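Side-chain contacts in flavocytochrome C3 fumarate reductase (Shewanella frigidimarina, PDB 1QO8), which catalyses the reduction of fumarate to succinate, using a bound FAD and four covalently attached c-type hemes in each subunit: residues K112-G117 against G286-G291; G379-M382 against N388-I391; W413-N418 against T449-A454. One frame throughout, in Å; residues are numbered along the deposited sequence.

In the fold
Contact 1 lies across the chain's centre from the other two, its centre about 54 Å from each of theirs. It joins helix 107-115 to the four-stranded sheet whose strand 271-278 carries the FAD-binding Val273; the side chain of Val288 is about 6 Å from that of Val273 and about 10 Å from the bound FAD. Contacts 2 and 3, centres about 10 Å apart, meet through neighbouring antiparallel strands, 381-383 and 412-417, where Val381 O and Ile415 N are 2.7 Å apart. In contact 2 the Met382 side chain is about 10 Å from those of Glu373 and Arg397, which probably bind substrate and donate the proton, respectively. Contact 3 lies away from heme, FAD and substrate sites.

Contact 1 of 3, residues K112-G117 against G286-G291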
loop_
_atom_site.group_PDB
_atom_site.type_symbol
_atom_site.label_atom_id
_atom_site.label_comp_id
_atom_site.label_asym_id
_atom_site.label_seq_id
_atom_site.Cartn_x
_atom_site.Cartn_y
_atom_site.Cartn_z
ATOM N N LYS A 112 -10.871 17.875 21.071
ATOM C CA LYS A 112 -10.951 19.112 21.853
ATOM C C LYS A 112 -10.163 20.247 21.239
ATOM O O LYS A 112 -10.720 21.349 21.111
ATOM C CB LYS A 112 -10.430 18.883 23.284
ATOM C CG LYS A 112 -11.548 18.740 24.259
ATOM C CD LYS A 112 -11.421 17.631 25.280
ATOM C CE LYS A 112 -12.762 17.439 26.019
ATOM N NZ LYS A 112 -12.673 16.242 26.911
ATOM N N ALA A 113 -8.918 19.985 20.780
ATOM C CA ALA A 113 -8.136 21.110 20.244
ATOM C C ALA A 113 -8.703 21.598 18.918
ATOM O O ALA A 113 -8.561 22.784 18.651
ATOM C CB ALA A 113 -6.649 20.745 20.031
ATOM N N ILE A 114 -9.269 20.723 18.088
ATOM C CA ILE A 114 -9.909 21.239 16.876
ATOM C C ILE A 114 -11.226 21.967 17.195
ATOM O O ILE A 114 -11.493 23.061 16.697
ATOM C CB ILE A 114 -10.156 20.057 15.919
ATOM C CG1 ILE A 114 -8.824 19.457 15.398
ATOM C CG2 ILE A 114 -11.049 20.486 14.756
ATOM C CD1 ILE A 114 -9.025 18.172 14.592
ATOM N N ALA A 115 -12.063 21.385 18.056
ATOM C CA ALA A 115 -13.343 22.028 18.444
ATOM C C ALA A 115 -13.087 23.469 18.876
ATOM O O ALA A 115 -13.535 24.435 18.256
ATOM C CB ALA A 115 -13.980 21.273 19.594
ATOM N N ALA A 116 -12.178 23.644 19.830
ATOM C CA ALA A 116 -11.613 24.907 20.227
ATOM C C ALA A 116 -10.990 25.787 19.158
ATOM O O ALA A 116 -10.751 26.919 19.593
ATOM C CB ALA A 116 -10.594 24.708 21.360
ATOM N N GLY A 117 -10.726 25.395 17.922
ATOM C CA GLY A 117 -10.141 26.263 16.913
ATOM C C GLY A 117 -8.690 26.633 17.210
ATOM O O GLY A 117 -8.219 26.320 18.291
ATOM N N GLY A 286 -4.651 23.672 9.028
ATOM C CA GLY A 286 -3.706 23.812 10.189
ATOM C C GLY A 286 -3.577 22.364 10.703
ATOM O O GLY A 286 -3.805 21.469 9.888
ATOM N N ALA A 287 -3.231 22.159 11.971
ATOM C CA ALA A 287 -2.823 20.796 12.330
ATOM C C ALA A 287 -2.810 20.781 13.835
ATOM O O ALA A 287 -2.574 21.861 14.382
ATOM C CB ALA A 287 -1.362 20.644 11.804
ATOM N N VAL A 288 -3.113 19.671 14.456
ATOM C CA VAL A 288 -2.990 19.521 15.879
ATOM C C VAL A 288 -1.601 18.987 16.202
ATOM O O VAL A 288 -1.111 17.969 15.640
ATOM C CB VAL A 288 -4.031 18.522 16.396
ATOM C CG1 VAL A 288 -3.985 18.451 17.922
ATOM C CG2 VAL A 288 -5.464 18.922 15.938
ATOM N N VAL A 289 -0.977 19.725 17.098
ATOM C CA VAL A 289 0.302 19.512 17.703
ATOM C C VAL A 289 0.133 18.974 19.135
ATOM O O VAL A 289 -0.644 19.459 19.957
ATOM C CB VAL A 289 1.099 20.822 17.843
ATOM C CG1 VAL A 289 2.491 20.537 18.435
ATOM C CG2 VAL A 289 1.233 21.514 16.524
ATOM N N HIS A 290 0.810 17.860 19.412
ATOM C CA HIS A 290 1.068 17.430 20.764
ATOM C C HIS A 290 2.462 17.853 21.203
ATOM O O HIS A 290 3.451 17.294 20.729
ATOM C CB HIS A 290 0.849 15.928 20.864
ATOM C CG HIS A 290 1.112 15.454 22.253
ATOM N ND1 HIS A 290 1.333 14.149 22.486
ATOM C CD2 HIS A 290 1.195 16.070 23.455
ATOM C CE1 HIS A 290 1.559 13.941 23.781
ATOM N NE2 HIS A 290 1.450 15.091 24.384
ATOM N N GLY A 291 2.486 18.890 22.052
ATOM C CA GLY A 291 3.708 19.442 22.594
ATOM C C GLY A 291 3.928 18.717 23.897
ATOM O O GLY A 291 2.941 18.466 24.634
#
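Ile114, in the last part of helix 107-115, meets Val288 of strand 284-291 branch against branch. From its CB, which leans neither at the strand nor from it, the longer arm leaves anti to the carbonyl carbon (chi1 -67°), and this brings CG1 to 3.4 Å from Val288 CG2, tighter than ordinary van der Waals contact. One bond further on, CD1 of Ile114 lies 3.9 Å from the same Val288 CG2, so a single methyl meets two successive carbons of the arm. The two side chains cross at about a right angle. The other methyl of Val288 turns to the preceding helix residue, with CG1 4.1 Å from Ala113 CB. Val288 thus divides its branches between consecutive residues of the helix, and Ala113 and Val288 also mark the closest backbone approach, 6.9 Å between their CA atoms. Ile114 also touches Lys275 and Val277 of the neighbouring strand 271-278, which bears the FAD-binding Val273, so the helix packs against more than one strand of the sheet. No hydrogen bond links the two segments: helix and strand are held here by aliphatic carbons alone, an apolar seam that depends on shape and burial.

Contact 2 of 3, residues G379-M382 against N388-I391; sequences GAVM and NRFI
Met382 and Phe390 carry the side-chain part of this contact, the methionine bringing its CG methylene and its CE methyl to the far end of the ring. Met382 CG is 3.8 Å from Phe390 CZ, and the bend at chi3 (57°) folds CE back to 3.7 Å from that same Phe390 CZ. The sulfur stands obliquely to the ring, 5.2 Å from Met382 SD to the Phe390 centroid, a Met-aromatic contact. The methyl also reaches Ile391, with Met382 CE 3.9 Å from Ile391 CG2. With the methionine cut back to an alanine here, Phe390 CZ and Ile391 CG2 would probably lose the apolar partner they share, leaving a gap beside the ring.

Behind this shell the backbone is bridged by a water over one face of the Phe390 ring. The water donates to Met382 O (2.6 Å) and to Ile391 O, and accepts from Phe390 N, so three bonds grip it. Met382 O also takes a CA-H...O contact from Arg389 CA at 3.4 Å. The aliphatic part of Arg389 crosses Val381 at about a right angle, Arg389 CG lying 3.8 Å from Val381 CG1, while its guanidinium is held further out by salt bridges to Glu393 and Asp472. Glu393 accepts from Met382 N as well, tying the arginine to the strand backbone.

The short connection from strand 381-383 thus folds back beside its own strand. Helix 397-405 packs on Met382, Phe390 and Ile391 through Ala403 and Ile404, helix 453-469 touches Val381 and Arg389 through Tyr463, and strand 412-417 pairs with the strand through Ile415.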
loop_
_atom_site.group_PDB
_atom_site.type_symbol
_atom_site.label_atom_id
_atom_site.label_comp_id
_atom_site.label_asym_id
_atom_site.label_seq_id
_atom_site.Cartn_x
_atom_site.Cartn_y
_atom_site.Cartn_z
ATOM N N GLY A 379 38.107 -9.077 2.023
ATOM C CA GLY A 379 38.525 -10.324 2.598
ATOM C C GLY A 379 37.700 -11.023 3.643
ATOM O O GLY A 379 38.005 -12.134 4.046
ATOM N N ALA A 380 36.741 -10.252 4.289
ATOM C CA ALA A 380 36.168 -10.835 5.490
ATOM C C ALA A 380 35.258 -12.006 5.060
ATOM O O ALA A 380 34.762 -12.040 3.975
ATOM C CB ALA A 380 35.331 -9.796 6.222
ATOM N N VAL A 381 35.010 -12.856 6.008
ATOM C CA VAL A 381 34.144 -13.985 5.994
ATOM C C VAL A 381 32.808 -13.643 6.724
ATOM O O VAL A 381 32.866 -12.834 7.637
ATOM C CB VAL A 381 34.862 -15.107 6.767
ATOM C CG1 VAL A 381 34.039 -16.364 7.025
ATOM C CG2 VAL A 381 36.129 -15.498 5.977
ATOM N N MET A 382 31.721 -14.311 6.304
ATOM C CA MET A 382 30.428 -14.150 6.955
ATOM C C MET A 382 29.931 -15.509 7.416
ATOM O O MET A 382 29.879 -16.433 6.619
ATOM C CB MET A 382 29.419 -13.464 6.017
ATOM C CG MET A 382 28.118 -13.062 6.768
ATOM S SD MET A 382 27.090 -12.009 5.713
ATOM C CE MET A 382 26.842 -13.022 4.268
ATOM N N ASN A 388 29.020 -20.901 11.045
ATOM C CA ASN A 388 29.084 -21.507 9.750
ATOM C C ASN A 388 28.834 -20.511 8.629
ATOM O O ASN A 388 27.930 -19.677 8.732
ATOM C CB ASN A 388 27.994 -22.639 9.614
ATOM C CG ASN A 388 28.274 -23.702 10.667
ATOM O OD1 ASN A 388 29.432 -24.141 10.773
ATOM N ND2 ASN A 388 27.412 -24.132 11.564
ATOM N N ARG A 389 29.569 -20.587 7.532
ATOM C CA ARG A 389 29.350 -19.768 6.355
ATOM C C ARG A 389 28.050 -20.273 5.750
ATOM O O ARG A 389 27.750 -21.388 6.133
ATOM C CB ARG A 389 30.550 -19.917 5.355
ATOM C CG ARG A 389 31.821 -19.191 5.868
ATOM C CD ARG A 389 33.020 -19.544 4.906
ATOM N NE ARG A 389 32.814 -18.782 3.705
ATOM C CZ ARG A 389 32.891 -19.250 2.454
ATOM N NH1 ARG A 389 33.320 -20.532 2.368
ATOM N NH2 ARG A 389 32.757 -18.447 1.415
ATOM N N PHE A 390 27.341 -19.549 4.903
ATOM C CA PHE A 390 26.027 -20.025 4.489
ATOM C C PHE A 390 25.866 -19.458 3.089
ATOM O O PHE A 390 24.963 -19.757 2.396
ATOM C CB PHE A 390 24.817 -19.536 5.306
ATOM C CG PHE A 390 24.928 -18.084 5.751
ATOM C CD1 PHE A 390 25.636 -17.752 6.862
ATOM C CD2 PHE A 390 24.295 -17.062 5.059
ATOM C CE1 PHE A 390 25.749 -16.407 7.241
ATOM C CE2 PHE A 390 24.424 -15.699 5.368
ATOM C CZ PHE A 390 25.127 -15.407 6.516
ATOM N N ILE A 391 26.851 -18.771 2.538
ATOM C CA ILE A 391 26.694 -18.154 1.221
ATOM C C ILE A 391 28.045 -17.493 0.898
ATOM O O ILE A 391 28.852 -17.298 1.809
ATOM C CB ILE A 391 25.532 -17.169 1.079
ATOM C CG1 ILE A 391 25.360 -16.912 -0.424
ATOM C CG2 ILE A 391 25.651 -15.848 1.836
ATOM C CD1 ILE A 391 23.979 -16.400 -0.843
HETATM O O HOH W 1 28.446 -16.926 4.489
#

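Contact 3 of 3, residues W413-N418 against T449-A454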
loop_
_atom_site.group_PDB
_atom_site.type_symbol
_atom_site.label_atom_id
_atom_site.label_comp_id
_atom_site.label_asym_id
_atom_site.label_seq_id
_atom_site.Cartn_x
_atom_site.Cartn_y
_atom_site.Cartn_z
ATOM N N TRP A 413 27.485 -12.786 11.439
ATOM C CA TRP A 413 28.713 -12.130 11.886
ATOM C C TRP A 413 29.674 -11.867 10.733
ATOM O O TRP A 413 30.001 -12.769 9.930
ATOM C CB TRP A 413 29.350 -13.109 12.869
ATOM C CG TRP A 413 28.667 -13.303 14.183
ATOM C CD1 TRP A 413 28.001 -14.401 14.610
ATOM C CD2 TRP A 413 28.693 -12.388 15.304
ATOM N NE1 TRP A 413 27.555 -14.191 15.887
ATOM C CE2 TRP A 413 27.991 -12.992 16.344
ATOM C CE3 TRP A 413 29.290 -11.169 15.524
ATOM C CZ2 TRP A 413 27.801 -12.386 17.604
ATOM C CZ3 TRP A 413 29.133 -10.532 16.752
ATOM C CH2 TRP A 413 28.364 -11.155 17.777
ATOM N N ILE A 414 30.270 -10.681 10.645
ATOM C CA ILE A 414 31.342 -10.534 9.663
ATOM C C ILE A 414 32.698 -10.590 10.385
ATOM O O ILE A 414 32.796 -9.875 11.393
ATOM C CB ILE A 414 31.162 -9.305 8.796
ATOM C CG1 ILE A 414 29.987 -9.595 7.839
ATOM C CG2 ILE A 414 32.432 -8.939 8.055
ATOM C CD1 ILE A 414 29.499 -8.402 7.068
ATOM N N ILE A 415 33.572 -11.463 9.894
ATOM C CA ILE A 415 34.732 -12.002 10.659
ATOM C C ILE A 415 36.041 -11.840 9.907
ATOM O O ILE A 415 35.893 -11.773 8.694
ATOM C CB ILE A 415 34.375 -13.455 10.889
ATOM C CG1 ILE A 415 33.870 -13.302 12.325
ATOM C CG2 ILE A 415 34.987 -14.834 10.670
ATOM C CD1 ILE A 415 32.486 -13.816 12.345
ATOM N N PHE A 416 37.128 -11.505 10.607
ATOM C CA PHE A 416 38.365 -11.229 9.878
ATOM C C PHE A 416 39.506 -11.283 10.891
ATOM O O PHE A 416 39.201 -11.367 12.093
ATOM C CB PHE A 416 38.391 -9.974 9.018
ATOM C CG PHE A 416 37.923 -8.778 9.820
ATOM C CD1 PHE A 416 38.798 -8.097 10.658
ATOM C CD2 PHE A 416 36.553 -8.428 9.778
ATOM C CE1 PHE A 416 38.280 -6.990 11.373
ATOM C CE2 PHE A 416 36.068 -7.318 10.487
ATOM C CZ PHE A 416 36.931 -6.616 11.300
ATOM N N ASP A 417 40.776 -11.269 10.415
ATOM C CA ASP A 417 41.837 -11.370 11.460
ATOM C C ASP A 417 42.606 -10.087 11.382
ATOM O O ASP A 417 42.166 -9.187 10.628
ATOM C CB ASP A 417 42.670 -12.633 11.158
ATOM C CG ASP A 417 43.609 -12.464 9.971
ATOM O OD1 ASP A 417 43.498 -11.551 9.101
ATOM O OD2 ASP A 417 44.547 -13.317 9.877
ATOM N N ASN A 418 43.754 -9.882 12.003
ATOM C CA ASN A 418 44.608 -8.690 12.014
ATOM C C ASN A 418 45.130 -8.280 10.700
ATOM O O ASN A 418 45.493 -7.108 10.518
ATOM C CB ASN A 418 45.808 -8.857 12.990
ATOM C CG ASN A 418 46.853 -7.787 13.188
ATOM O OD1 ASN A 418 47.596 -7.499 14.133
ATOM N ND2 ASN A 418 47.158 -6.836 12.288
ATOM N N THR A 449 31.324 -14.182 21.123
ATOM C CA THR A 449 30.133 -13.957 20.273
ATOM C C THR A 449 29.080 -14.993 20.403
ATOM O O THR A 449 28.139 -15.060 19.586
ATOM C CB THR A 449 30.669 -13.940 18.802
ATOM O OG1 THR A 449 31.315 -15.203 18.608
ATOM C CG2 THR A 449 31.672 -12.811 18.671
ATOM N N GLY A 450 29.211 -15.969 21.301
ATOM C CA GLY A 450 28.287 -17.111 21.292
ATOM C C GLY A 450 28.296 -17.983 20.058
ATOM O O GLY A 450 27.295 -18.705 19.788
ATOM N N MET A 451 29.372 -18.101 19.264
ATOM C CA MET A 451 29.382 -19.153 18.230
ATOM C C MET A 451 29.776 -20.488 18.856
ATOM O O MET A 451 30.403 -20.495 19.946
ATOM C CB MET A 451 30.356 -18.736 17.113
ATOM C CG MET A 451 29.917 -17.472 16.364
ATOM S SD MET A 451 31.136 -17.027 15.124
ATOM C CE MET A 451 31.461 -15.313 15.290
ATOM N N LYS A 452 29.504 -21.585 18.192
ATOM C CA LYS A 452 30.049 -22.905 18.615
ATOM C C LYS A 452 31.551 -22.921 18.362
ATOM O O LYS A 452 31.971 -22.682 17.222
ATOM C CB LYS A 452 29.385 -24.019 17.826
ATOM C CG LYS A 452 27.853 -24.074 17.994
ATOM C CD LYS A 452 27.355 -25.456 17.608
ATOM C CE LYS A 452 25.846 -25.590 17.442
ATOM N NZ LYS A 452 25.373 -26.736 16.605
ATOM N N VAL A 453 32.368 -23.203 19.333
ATOM C CA VAL A 453 33.805 -23.361 19.222
ATOM C C VAL A 453 34.204 -24.311 18.105
ATOM O O VAL A 453 34.976 -23.978 17.227
ATOM C CB VAL A 453 34.366 -23.874 20.572
ATOM C CG1 VAL A 453 35.842 -24.248 20.396
ATOM C CG2 VAL A 453 34.223 -22.787 21.636
ATOM N N ALA A 454 33.601 -25.488 18.031
ATOM C CA ALA A 454 33.940 -26.464 16.979
ATOM C C ALA A 454 33.488 -26.076 15.585
ATOM O O ALA A 454 34.117 -26.257 14.514
ATOM C CB ALA A 454 33.395 -27.809 17.469
HETATM O O HOH W 2 26.436 -16.080 17.830
#
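Trp413 and Thr449 mark the closest backbone approach of the two segments, yet their CA atoms are 8.7 Å apart, so side chains must span the interval. Trp413 and Ile415 lie on an extended strand, whereas 449-454 pass from the end of one helix to the start of the next. The turn between them is made at Gly450, whose positive phi and two bonds back into the last helical turn form a Schellman motif closing helix 442-448. Thr449 and Met451, on the two sides of the glycine, both lie over the same face of the Trp413 indole.

Thr449 covers the six-membered ring: its CB is 3.8 Å from that ring's centroid, 23° off the normal, a CH-pi contact. Its CG2 lies by the outer carbons CH2 and CZ3 of Trp413, while OG1 turns back to Leu445 O of the preceding helix. Met451 CG stands anti to the carbonyl carbon (chi1 -64°), and a bend of the chain at chi3 lays the methyl over the five-membered ring, CE being 3.8 Å from the Trp413 five-ring centroid and 19° off the normal. The sulfur sits more obliquely, 4.6 Å from Met451 SD to that centroid, and completes a Met-aromatic contact.

On that same side of the indole, Met451 and Ile415 reach toward each other tip to tip, with Ile415 CD1 3.5 Å from Met451 CE, a tight carbon pair. A water in the plane of the indole, at its edge, accepts from Trp413 NE1 (2.9 Å) and donates to Thr449 O (2.7 Å), satisfying the indole N-H of this buried residue and linking the strand to the turn. Tyr437 and Phe411 meet Trp413 edge-to-face, and Val383 of the adjacent strand 381-383 touches Trp413, Ile415 and Met451.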